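Protein Bug27 (Bordetella pertussis, PDB 2QPQ) is a periplasmic solute-binding protein of the Bug family that probably captures a small ligand in the cleft of its Venus flytrap fold. Local coordinates at residues L196-V201 with P211-V216; D92-I97 with A241-L246; G146-V151 with S290-Q295. All coordinates share one frame; numbering follows the deposited sequence.

Contact 1: L196-V201 with P211-V216; sequences LQALAV and PEVPTV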
ATOM      1  N   LEU A 196     -20.288   3.771   6.488  1.00 26.30           N
ATOM      2  CA  LEU A 196     -19.450   2.728   7.083  1.00 25.54           C
ATOM      3  C   LEU A 196     -19.004   3.199   8.448  1.00 25.81           C
ATOM      4  O   LEU A 196     -18.890   4.398   8.692  1.00 25.63           O
ATOM      5  CB  LEU A 196     -18.165   2.501   6.265  1.00 24.82           C
ATOM      6  CG  LEU A 196     -18.389   1.989   4.830  1.00 24.81           C
ATOM      7  CD1 LEU A 196     -17.116   2.081   4.048  1.00 22.65           C
ATOM      8  CD2 LEU A 196     -18.904   0.523   4.829  1.00 24.53           C
ATOM      9  N   GLN A 197     -18.648   2.230   9.273  1.00 25.95           N
ATOM     10  CA  GLN A 197     -18.028   2.460  10.547  1.00 27.21           C
ATOM     11  C   GLN A 197     -16.635   1.833  10.533  1.00 26.12           C
ATOM     12  O   GLN A 197     -16.469   0.735  10.026  1.00 26.22           O
ATOM     13  CB  GLN A 197     -18.901   1.748  11.528  1.00 28.35           C
ATOM     14  CG  GLN A 197     -18.548   1.811  12.963  1.00 34.46           C
ATOM     15  CD  GLN A 197     -19.675   1.164  13.743  1.00 43.51           C
ATOM     16  OE1 GLN A 197     -20.823   1.653  13.689  1.00 44.11           O
ATOM     17  NE2 GLN A 197     -19.385   0.023  14.412  1.00 38.41           N
ATOM     18  N   ALA A 198     -15.652   2.545  11.077  1.00 24.68           N
ATOM     19  CA  ALA A 198     -14.289   2.063  11.163  1.00 25.21           C
ATOM     20  C   ALA A 198     -13.952   1.493  12.546  1.00 25.35           C
ATOM     21  O   ALA A 198     -14.100   2.176  13.563  1.00 26.10           O
ATOM     22  CB  ALA A 198     -13.312   3.175  10.771  1.00 24.75           C
ATOM     23  N   LEU A 199     -13.504   0.240  12.576  1.00 25.16           N
ATOM     24  CA  LEU A 199     -13.134  -0.419  13.816  1.00 25.34           C
ATOM     25  C   LEU A 199     -11.693  -0.128  14.290  1.00 25.53           C
ATOM     26  O   LEU A 199     -11.411  -0.044  15.500  1.00 26.32           O
ATOM     27  CB  LEU A 199     -13.390  -1.917  13.672  1.00 25.12           C
ATOM     28  CG  LEU A 199     -14.845  -2.349  13.459  1.00 25.94           C
ATOM     29  CD1 LEU A 199     -14.942  -3.882  13.531  1.00 22.74           C
ATOM     30  CD2 LEU A 199     -15.777  -1.671  14.478  1.00 27.46           C
ATOM     31  N   ALA A 200     -10.780   0.010  13.335  1.00 25.47           N
ATOM     32  CA  ALA A 200      -9.364   0.245  13.616  1.00 24.66           C
ATOM     33  C   ALA A 200      -8.682   0.723  12.367  1.00 24.57           C
ATOM     34  O   ALA A 200      -9.177   0.471  11.242  1.00 23.62           O
ATOM     35  CB  ALA A 200      -8.687  -1.037  14.099  1.00 25.69           C
ATOM     36  N   VAL A 201      -7.558   1.416  12.573  1.00 23.73           N
ATOM     37  CA  VAL A 201      -6.555   1.671  11.548  1.00 24.31           C
ATOM     38  C   VAL A 201      -5.311   0.840  11.830  1.00 23.72           C
ATOM     39  O   VAL A 201      -5.014   0.562  12.997  1.00 23.27           O
ATOM     40  CB  VAL A 201      -6.211   3.172  11.400  1.00 24.83           C
ATOM     41  CG1 VAL A 201      -7.470   3.957  11.054  1.00 27.49           C
ATOM     42  CG2 VAL A 201      -5.557   3.748  12.657  1.00 25.60           C
ATOM     43  N   PRO A 211      -9.731  10.679  13.956  1.00 37.73           N
ATOM     44  CA  PRO A 211      -9.087  10.741  15.274  1.00 37.25           C
ATOM     45  C   PRO A 211      -9.796   9.905  16.346  1.00 36.73           C
ATOM     46  O   PRO A 211      -9.175   9.538  17.342  1.00 36.73           O
ATOM     47  CB  PRO A 211      -9.134  12.240  15.616  1.00 38.37           C
ATOM     48  CG  PRO A 211     -10.318  12.793  14.838  1.00 37.93           C
ATOM     49  CD  PRO A 211     -10.347  11.971  13.561  1.00 37.85           C
ATOM     50  N   GLU A 212     -11.085   9.627  16.148  1.00 35.90           N
ATOM     51  CA  GLU A 212     -11.848   8.764  17.046  1.00 35.91           C
ATOM     52  C   GLU A 212     -11.750   7.277  16.692  1.00 35.36           C
ATOM     53  O   GLU A 212     -12.348   6.428  17.381  1.00 35.45           O
ATOM     54  CB  GLU A 212     -13.334   9.213  17.112  1.00 36.02           C
ATOM     55  N   VAL A 213     -11.021   6.949  15.619  1.00 34.29           N
ATOM     56  CA  VAL A 213     -10.779   5.512  15.342  1.00 32.55           C
ATOM     57  C   VAL A 213      -9.411   5.027  15.834  1.00 31.03           C
ATOM     58  O   VAL A 213      -8.369   5.531  15.436  1.00 29.85           O
ATOM     59  CB  VAL A 213     -11.156   5.030  13.891  1.00 32.87           C
ATOM     60  CG1 VAL A 213     -10.788   6.019  12.863  1.00 34.39           C
ATOM     61  CG2 VAL A 213     -10.523   3.672  13.571  1.00 30.82           C
ATOM     62  N   PRO A 214      -9.433   4.076  16.766  1.00 30.48           N
ATOM     63  CA  PRO A 214      -8.223   3.566  17.393  1.00 30.17           C
ATOM     64  C   PRO A 214      -7.359   2.754  16.412  1.00 30.60           C
ATOM     65  O   PRO A 214      -7.878   2.268  15.378  1.00 30.16           O
ATOM     66  CB  PRO A 214      -8.775   2.692  18.532  1.00 30.24           C
ATOM     67  CG  PRO A 214     -10.137   2.301  18.080  1.00 29.82           C
ATOM     68  CD  PRO A 214     -10.656   3.474  17.325  1.00 30.18           C
ATOM     69  N   THR A 215      -6.059   2.632  16.702  1.00 29.55           N
ATOM     70  CA  THR A 215      -5.200   1.712  15.958  1.00 28.88           C
ATOM     71  C   THR A 215      -5.546   0.282  16.390  1.00 27.84           C
ATOM     72  O   THR A 215      -6.157   0.064  17.444  1.00 27.19           O
ATOM     73  CB  THR A 215      -3.716   1.941  16.275  1.00 29.41           C
ATOM     74  OG1 THR A 215      -3.484   1.667  17.676  1.00 30.14           O
ATOM     75  CG2 THR A 215      -3.292   3.386  15.949  1.00 29.85           C
ATOM     76  N   VAL A 216      -5.145  -0.707  15.602  1.00 27.25           N
ATOM     77  CA  VAL A 216      -5.223  -2.089  16.057  1.00 27.73           C
ATOM     78  C   VAL A 216      -4.381  -2.318  17.344  1.00 29.58           C
ATOM     79  O   VAL A 216      -4.845  -2.979  18.308  1.00 30.12           O
ATOM     80  CB  VAL A 216      -4.755  -3.072  14.955  1.00 27.35           C
ATOM     81  CG1 VAL A 216      -4.753  -4.519  15.503  1.00 25.74           C
ATOM     82  CG2 VAL A 216      -5.655  -2.895  13.674  1.00 26.17           C
TER

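Contact 2: D92-I97 with A241-L246; sequences DFAAVI and AVRQKL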
ATOM      1  N   ASP A  92      17.906  -6.106  -7.626  1.00 18.14           N
ATOM      2  CA  ASP A  92      17.608  -5.595  -8.968  1.00 18.82           C
ATOM      3  C   ASP A  92      16.941  -4.207  -9.000  1.00 16.89           C
ATOM      4  O   ASP A  92      16.579  -3.717 -10.064  1.00 17.63           O
ATOM      5  CB  ASP A  92      16.791  -6.597  -9.783  1.00 18.64           C
ATOM      6  CG  ASP A  92      17.585  -7.836 -10.153  1.00 22.55           C
ATOM      7  OD1 ASP A  92      18.837  -7.817 -10.056  1.00 20.83           O
ATOM      8  OD2 ASP A  92      16.941  -8.838 -10.529  1.00 22.80           O
ATOM      9  N   PHE A  93      16.733  -3.635  -7.826  1.00 16.20           N
ATOM     10  CA  PHE A  93      16.082  -2.348  -7.640  1.00 16.42           C
ATOM     11  C   PHE A  93      16.800  -1.560  -6.557  1.00 16.08           C
ATOM     12  O   PHE A  93      17.338  -2.153  -5.604  1.00 17.31           O
ATOM     13  CB  PHE A  93      14.604  -2.543  -7.244  1.00 16.27           C
ATOM     14  CG  PHE A  93      13.824  -3.367  -8.236  1.00 18.22           C
ATOM     15  CD1 PHE A  93      13.241  -2.773  -9.358  1.00 19.26           C
ATOM     16  CD2 PHE A  93      13.712  -4.741  -8.078  1.00 19.17           C
ATOM     17  CE1 PHE A  93      12.551  -3.561 -10.302  1.00 17.04           C
ATOM     18  CE2 PHE A  93      13.017  -5.511  -9.019  1.00 17.93           C
ATOM     19  CZ  PHE A  93      12.452  -4.906 -10.109  1.00 17.78           C
ATOM     20  N   ALA A  94      16.766  -0.232  -6.698  1.00 15.90           N
ATOM     21  CA  ALA A  94      17.332   0.696  -5.731  1.00 15.15           C
ATOM     22  C   ALA A  94      16.279   1.774  -5.491  1.00 15.86           C
ATOM     23  O   ALA A  94      15.659   2.312  -6.426  1.00 14.56           O
ATOM     24  CB  ALA A  94      18.599   1.327  -6.276  1.00 15.82           C
ATOM     25  N   ALA A  95      16.099   2.100  -4.231  1.00 15.75           N
ATOM     26  CA  ALA A  95      15.053   3.039  -3.841  1.00 16.21           C
ATOM     27  C   ALA A  95      15.445   4.474  -4.109  1.00 16.32           C
ATOM     28  O   ALA A  95      16.618   4.846  -3.995  1.00 17.85           O
ATOM     29  CB  ALA A  95      14.754   2.863  -2.348  1.00 15.94           C
ATOM     30  N   VAL A  96      14.461   5.289  -4.471  1.00 15.50           N
ATOM     31  CA  VAL A  96      14.669   6.726  -4.681  1.00 16.23           C
ATOM     32  C   VAL A  96      13.968   7.535  -3.609  1.00 16.03           C
ATOM     33  O   VAL A  96      14.604   8.335  -2.871  1.00 16.40           O
ATOM     34  CB  VAL A  96      14.143   7.165  -6.059  1.00 15.01           C
ATOM     35  CG1 VAL A  96      14.263   8.697  -6.208  1.00 17.19           C
ATOM     36  CG2 VAL A  96      14.974   6.420  -7.148  1.00 17.50           C
ATOM     37  N   ILE A  97      12.665   7.308  -3.479  1.00 15.19           N
ATOM     38  CA  ILE A  97      11.888   8.109  -2.527  1.00 15.09           C
ATOM     39  C   ILE A  97      10.599   7.418  -2.162  1.00 14.88           C
ATOM     40  O   ILE A  97       9.952   6.846  -3.029  1.00 14.99           O
ATOM     41  CB  ILE A  97      11.583   9.565  -3.083  1.00 14.92           C
ATOM     42  CG1 ILE A  97      10.856  10.435  -2.043  1.00 14.97           C
ATOM     43  CG2 ILE A  97      10.780   9.518  -4.430  1.00 14.40           C
ATOM     44  CD1 ILE A  97      10.808  11.964  -2.465  1.00 15.11           C
ATOM     45  N   ALA A 241      24.271   9.140  -7.140  1.00 17.84           N
ATOM     46  CA  ALA A 241      24.111  10.553  -7.614  1.00 18.07           C
ATOM     47  C   ALA A 241      22.836  10.735  -8.446  1.00 18.16           C
ATOM     48  O   ALA A 241      22.161  11.791  -8.388  1.00 18.17           O
ATOM     49  CB  ALA A 241      25.317  11.025  -8.413  1.00 19.64           C
ATOM     50  N   VAL A 242      22.537   9.732  -9.261  1.00 17.76           N
ATOM     51  CA  VAL A 242      21.298   9.718 -10.048  1.00 17.07           C
ATOM     52  C   VAL A 242      20.060   9.577  -9.130  1.00 16.87           C
ATOM     53  O   VAL A 242      19.082  10.317  -9.252  1.00 16.43           O
ATOM     54  CB  VAL A 242      21.340   8.587 -11.124  1.00 18.30           C
ATOM     55  CG1 VAL A 242      20.016   8.520 -11.893  1.00 17.11           C
ATOM     56  CG2 VAL A 242      22.549   8.792 -12.111  1.00 18.92           C
ATOM     57  N   ARG A 243      20.101   8.627  -8.202  1.00 16.81           N
ATOM     58  CA  ARG A 243      19.007   8.460  -7.213  1.00 17.02           C
ATOM     59  C   ARG A 243      18.734   9.758  -6.437  1.00 17.12           C
ATOM     60  O   ARG A 243      17.574  10.126  -6.179  1.00 16.63           O
ATOM     61  CB  ARG A 243      19.366   7.321  -6.257  1.00 16.35           C
ATOM     62  CG  ARG A 243      19.380   5.947  -6.968  1.00 16.37           C
ATOM     63  CD  ARG A 243      20.024   4.891  -6.120  1.00 17.25           C
ATOM     64  NE  ARG A 243      19.255   4.621  -4.905  1.00 13.27           N
ATOM     65  CZ  ARG A 243      19.701   3.899  -3.885  1.00 15.52           C
ATOM     66  NH1 ARG A 243      20.939   3.381  -3.881  1.00 16.38           N
ATOM     67  NH2 ARG A 243      18.921   3.716  -2.844  1.00 13.26           N
ATOM     68  N   GLN A 244      19.808  10.462  -6.092  1.00 17.88           N
ATOM     69  CA  GLN A 244      19.699  11.741  -5.339  1.00 19.60           C
ATOM     70  C   GLN A 244      19.150  12.858  -6.199  1.00 19.64           C
ATOM     71  O   GLN A 244      18.327  13.652  -5.747  1.00 20.00           O
ATOM     72  CB  GLN A 244      21.049  12.113  -4.708  1.00 19.48           C
ATOM     73  CG  GLN A 244      21.255  11.272  -3.477  1.00 21.24           C
ATOM     74  CD  GLN A 244      22.625  11.397  -2.849  1.00 20.52           C
ATOM     75  OE1 GLN A 244      23.571  11.953  -3.432  1.00 21.27           O
ATOM     76  NE2 GLN A 244      22.742  10.847  -1.654  1.00 20.38           N
ATOM     77  N   LYS A 245      19.537  12.875  -7.461  1.00 20.62           N
ATOM     78  CA  LYS A 245      18.980  13.846  -8.414  1.00 22.35           C
ATOM     79  C   LYS A 245      17.468  13.673  -8.602  1.00 20.85           C
ATOM     80  O   LYS A 245      16.695  14.647  -8.556  1.00 19.56           O
ATOM     81  CB  LYS A 245      19.736  13.774  -9.746  1.00 22.73           C
ATOM     82  CG  LYS A 245      21.081  14.477  -9.610  1.00 26.82           C
ATOM     83  CD  LYS A 245      21.987  14.428 -10.853  1.00 29.40           C
ATOM     84  CE  LYS A 245      22.580  13.025 -11.114  1.00 34.98           C
ATOM     85  NZ  LYS A 245      22.618  12.778 -12.578  1.00 40.79           N
ATOM     86  N   LEU A 246      17.053  12.421  -8.780  1.00 18.94           N
ATOM     87  CA  LEU A 246      15.644  12.084  -8.814  1.00 18.27           C
ATOM     88  C   LEU A 246      14.920  12.397  -7.509  1.00 18.42           C
ATOM     89  O   LEU A 246      13.859  13.040  -7.541  1.00 20.48           O
ATOM     90  CB  LEU A 246      15.465  10.616  -9.190  1.00 17.73           C
ATOM     91  CG  LEU A 246      15.717  10.288 -10.677  1.00 17.73           C
ATOM     92  CD1 LEU A 246      15.792   8.786 -10.781  1.00 18.04           C
ATOM     93  CD2 LEU A 246      14.598  10.821 -11.581  1.00 18.12           C
TER

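Contact 3: G146-V151 with S290-Q295; sequences GELLNV and SALTKQ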
ATOM      1  N   GLY A 146      -5.269  -8.296   7.572  1.00 19.51           N
ATOM      2  CA  GLY A 146      -6.274  -9.210   8.215  1.00 18.81           C
ATOM      3  C   GLY A 146      -5.588 -10.489   8.677  1.00 20.09           C
ATOM      4  O   GLY A 146      -5.886 -11.033   9.749  1.00 21.07           O
ATOM      5  N   GLU A 147      -4.677 -11.011   7.864  1.00 20.01           N
ATOM      6  CA  GLU A 147      -3.942 -12.202   8.275  1.00 20.22           C
ATOM      7  C   GLU A 147      -3.013 -11.922   9.465  1.00 20.48           C
ATOM      8  O   GLU A 147      -2.870 -12.749  10.351  1.00 20.31           O
ATOM      9  CB  GLU A 147      -3.195 -12.794   7.081  1.00 20.83           C
ATOM     10  CG  GLU A 147      -4.177 -13.449   6.054  1.00 24.90           C
ATOM     11  CD  GLU A 147      -5.072 -14.494   6.712  1.00 30.95           C
ATOM     12  OE1 GLU A 147      -4.506 -15.382   7.369  1.00 34.56           O
ATOM     13  OE2 GLU A 147      -6.340 -14.440   6.591  1.00 37.32           O
ATOM     14  N   LEU A 148      -2.395 -10.742   9.493  1.00 20.02           N
ATOM     15  CA  LEU A 148      -1.550 -10.374  10.612  1.00 19.77           C
ATOM     16  C   LEU A 148      -2.373 -10.279  11.883  1.00 20.47           C
ATOM     17  O   LEU A 148      -1.922 -10.697  12.959  1.00 20.75           O
ATOM     18  CB  LEU A 148      -0.827  -9.044  10.333  1.00 18.95           C
ATOM     19  CG  LEU A 148       0.137  -8.505  11.402  1.00 20.88           C
ATOM     20  CD1 LEU A 148       1.305  -9.487  11.645  1.00 18.76           C
ATOM     21  CD2 LEU A 148       0.632  -7.125  10.949  1.00 20.13           C
ATOM     22  N   LEU A 149      -3.571  -9.723  11.782  1.00 19.91           N
ATOM     23  CA  LEU A 149      -4.440  -9.705  12.943  1.00 21.82           C
ATOM     24  C   LEU A 149      -4.767 -11.125  13.430  1.00 22.11           C
ATOM     25  O   LEU A 149      -4.736 -11.388  14.641  1.00 21.69           O
ATOM     26  CB  LEU A 149      -5.709  -8.936  12.651  1.00 20.85           C
ATOM     27  CG  LEU A 149      -6.707  -8.721  13.813  1.00 22.50           C
ATOM     28  CD1 LEU A 149      -6.049  -8.017  15.009  1.00 22.24           C
ATOM     29  CD2 LEU A 149      -7.876  -7.925  13.293  1.00 22.51           C
ATOM     30  N   ASN A 150      -5.106 -12.016  12.494  1.00 22.16           N
ATOM     31  CA  ASN A 150      -5.390 -13.428  12.809  1.00 24.12           C
ATOM     32  C   ASN A 150      -4.244 -14.057  13.578  1.00 25.16           C
ATOM     33  O   ASN A 150      -4.472 -14.707  14.595  1.00 26.06           O
ATOM     34  CB  ASN A 150      -5.604 -14.301  11.556  1.00 22.74           C
ATOM     35  CG  ASN A 150      -7.037 -14.253  10.991  1.00 22.40           C
ATOM     36  OD1 ASN A 150      -7.242 -14.651   9.840  1.00 24.49           O
ATOM     37  ND2 ASN A 150      -8.018 -13.804  11.779  1.00 16.98           N
ATOM     38  N   VAL A 151      -3.038 -13.900  13.043  1.00 26.25           N
ATOM     39  CA  VAL A 151      -1.821 -14.485  13.624  1.00 28.42           C
ATOM     40  C   VAL A 151      -1.533 -13.840  14.999  1.00 28.92           C
ATOM     41  O   VAL A 151      -1.253 -14.549  15.960  1.00 30.02           O
ATOM     42  CB  VAL A 151      -0.613 -14.364  12.632  1.00 29.09           C
ATOM     43  CG1 VAL A 151       0.718 -14.718  13.289  1.00 30.95           C
ATOM     44  CG2 VAL A 151      -0.825 -15.260  11.400  1.00 29.20           C
ATOM     45  N   SER A 290       7.583 -11.757   4.217  1.00 19.62           N
ATOM     46  CA  SER A 290       7.896 -13.142   3.823  1.00 20.08           C
ATOM     47  C   SER A 290       7.684 -14.078   4.998  1.00 20.61           C
ATOM     48  O   SER A 290       7.198 -15.209   4.828  1.00 20.27           O
ATOM     49  CB  SER A 290       9.327 -13.246   3.292  1.00 20.28           C
ATOM     50  OG  SER A 290       9.276 -12.951   1.905  1.00 21.33           O
ATOM     51  N   ALA A 291       8.050 -13.593   6.178  1.00 20.30           N
ATOM     52  CA  ALA A 291       7.864 -14.359   7.415  1.00 22.78           C
ATOM     53  C   ALA A 291       6.368 -14.636   7.704  1.00 22.75           C
ATOM     54  O   ALA A 291       5.959 -15.775   8.018  1.00 23.81           O
ATOM     55  CB  ALA A 291       8.510 -13.621   8.572  1.00 22.93           C
ATOM     56  N   LEU A 292       5.559 -13.591   7.601  1.00 21.82           N
ATOM     57  CA  LEU A 292       4.118 -13.693   7.764  1.00 22.15           C
ATOM     58  C   LEU A 292       3.473 -14.633   6.756  1.00 22.26           C
ATOM     59  O   LEU A 292       2.687 -15.491   7.137  1.00 22.62           O
ATOM     60  CB  LEU A 292       3.464 -12.301   7.656  1.00 22.48           C
ATOM     61  CG  LEU A 292       1.926 -12.253   7.770  1.00 23.22           C
ATOM     62  CD1 LEU A 292       1.437 -12.814   9.126  1.00 24.76           C
ATOM     63  CD2 LEU A 292       1.455 -10.817   7.532  1.00 23.09           C
ATOM     64  N   THR A 293       3.761 -14.460   5.470  1.00 22.23           N
ATOM     65  CA  THR A 293       3.119 -15.297   4.450  1.00 22.80           C
ATOM     66  C   THR A 293       3.651 -16.757   4.471  1.00 24.48           C
ATOM     67  O   THR A 293       2.949 -17.685   4.048  1.00 25.31           O
ATOM     68  CB  THR A 293       3.214 -14.686   3.034  1.00 22.91           C
ATOM     69  OG1 THR A 293       4.587 -14.524   2.666  1.00 21.45           O
ATOM     70  CG2 THR A 293       2.525 -13.356   2.981  1.00 20.90           C
ATOM     71  N   LYS A 294       4.867 -16.947   4.973  1.00 26.20           N
ATOM     72  CA  LYS A 294       5.358 -18.303   5.282  1.00 28.97           C
ATOM     73  C   LYS A 294       4.540 -18.945   6.429  1.00 29.40           C
ATOM     74  O   LYS A 294       4.065 -20.068   6.267  1.00 29.21           O
ATOM     75  CB  LYS A 294       6.863 -18.323   5.553  1.00 28.90           C
ATOM     76  CG  LYS A 294       7.561 -19.672   5.321  1.00 31.02           C
ATOM     77  CD  LYS A 294       9.048 -19.572   5.705  1.00 31.07           C
ATOM     78  CE  LYS A 294       9.547 -20.771   6.497  1.00 36.86           C
ATOM     79  NZ  LYS A 294      11.074 -20.736   6.513  1.00 39.11           N
ATOM     80  N   GLN A 295       4.324 -18.228   7.532  1.00 30.83           N
ATOM     81  CA  GLN A 295       3.459 -18.715   8.637  1.00 33.21           C
ATOM     82  C   GLN A 295       2.093 -19.205   8.145  1.00 32.37           C
ATOM     83  O   GLN A 295       1.655 -20.316   8.478  1.00 33.29           O
ATOM     84  CB  GLN A 295       3.165 -17.623   9.654  1.00 33.38           C
ATOM     85  CG  GLN A 295       4.306 -17.123  10.494  1.00 37.22           C
ATOM     86  CD  GLN A 295       3.857 -16.000  11.445  1.00 37.59           C
ATOM     87  OE1 GLN A 295       3.083 -16.243  12.381  1.00 42.65           O
ATOM     88  NE2 GLN A 295       4.333 -14.773  11.202  1.00 39.25           N
TER

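Contact 1: L196-V201 with P211-V216
Val213 lies against the backbone of Ala200. Its CB sits 4.1 Å from Ala198 O, the first point at which the side chain meets strand 196-201. From there CG2, opposite the backbone N of its own residue, reaches inward and does most of the touching. It rests 3.6 Å from Ala200 CA, with a methyl group on either flank along the strand: Ala198 CB on one, and on the other Val201 CG1, 4.0 Å from Val213 CG2. Next along, the ring of Pro214 brings its CG to Leu199 O.

The backbones join beyond this packing. Val201 N donates to Pro214 O over 2.9 Å, and Val216 N returns an equally long bond to Val201 O. Both bonds of Val201 thus straddle Thr215, the pattern of a parallel bridge, but only one such bridge forms, and 211-216 remains a loop that returns to cross the end of the strand it follows. CA-H groups add to the same carbonyls: Ala200 CA stands 3.1 Å from Pro214 O, and Thr215 CA approaches Val201 O. On its other edge the strand pairs antiparallel with 93-109 in the alpha/beta framework of the Venus flytrap fold. A helix-like backbone at Leu199 (psi -35°) kinks it just before the bridge.

Beyond the bridge, Val216 CG2 closes on Ala200 CB at 3.6 Å, and Leu117 of helix 117-123 covers both residues. The hydroxyl of Thr215 is engaged by its own loop, where OG1 bonds Glu218 N.

Contact 2: D92-I97 with A241-L246
Arg243, on the first turn of helix 240-254, reaches across to Ala95 and grips a single carbonyl oxygen with two nitrogens. NE and NH2 each lie 2.8 Å from Ala95 O, which sits at the edge of the guanidinium, close to its plane. The two bonds use the acceptor differently: NH2 comes in the carbonyl plane, on a lone pair, whereas NE stands tilted 29° from it. The side chain arrives there through a bend at chi3 (65°), which turns the edge of the planar group toward Ala95 O. That turn also lays one guanidinium face on Ala94, whose CB is 3.6 Å from Arg243 NE and displaced toward the rim of the group.

The backbone of Arg243 takes part as well, its O lying 3.6 Å from Val96 CG1. One turn further on, Leu246 points toward the strand, and its CB packs 3.7 Å from the same Val96 methyl. Val234 of strand 227-235 touches Val96, Arg243 and Leu246, so it completes this apolar layer.

Helix 241-246 runs only 26° from parallel to strand 93-97, with 7.7 Å between the axes, as a helix layered on a sheet does. Ala94 and Val96 bond to strand 227-235, where Val96 and Ile97 both face Leu232 in a classic beta bulge. The peptide groups of Ala95 are served by side chains instead: its N bonds Gln279 OE1 and its O takes Arg243. Two N-H groups converging on one oxygen should fix the rotation of the guanidinium, and a cation meeting a neutral carbonyl would probably polarise that peptide without forming a salt bridge.

Contact 3: G146-V151 with S290-Q295
The amide of Gln295 meets Val151 obliquely, through its oxygen end. Val151 CG1 stands beyond OE1 and off the amide plane, neither over the face nor in line with the edge. The modelled separation of 3.0 Å between Gln295 OE1 and Val151 CG1 is short for a methyl and an oxygen, and at this exposed side chain, which also touches a crystal neighbour, its exact value is doubtful. The other flat group, the carboxylate of Glu147, leads away from helix 290-295, and its OE2 bonds Tyr133 OH.

Leu292 carries the apolar part of the contact. With CG anti to the backbone N (chi1 178°) it extends straight at helix 146-151 and divides there. CD2 lies 4.0 Å from Leu148 CB, the two leucines crossing at about a right angle, while CD1 comes equally near Val151 CG2 and also faces Leu148 CA at 4.1 Å. One branched side chain thus spans a turn of the opposing helix.

This is where the long helix 275-296, near the end of the chain, packs on helix 141-153 of the alpha/beta fold. The segments cross at 68° with their axes 10.6 Å apart, a spacing bridged by the side chains of Leu292 and Gln295, with Leu292 reaching the backbone of helix 146-151. Ile296 extends it onto Glu147 and Val151, and Leu144, one turn before Leu148, touches Leu292 as well.

Overall arrangement
Contacts 1 and 3 are neighbours. Their centres lie 21 Å apart, and Val216 CG1 of contact 1 packs 3.8 Å from Leu149 CD1, on helix 141-153 of contact 3. Contact 2 stands on the opposite side of the chain's centre from contact 1, about 35 Å away between centres, yet both reach one sheet: strand 93-109 carries 92-97 near its start and pairs with 196-201 further along, consistent with a strand that runs between the two lobes of a Venus flytrap. Helix 275-296 also ties the regions together, touching Ala95 and Arg243 near its start and forming contact 3 near its end, although contacts 2 and 3 stay about 14 Å apart at their nearest atoms.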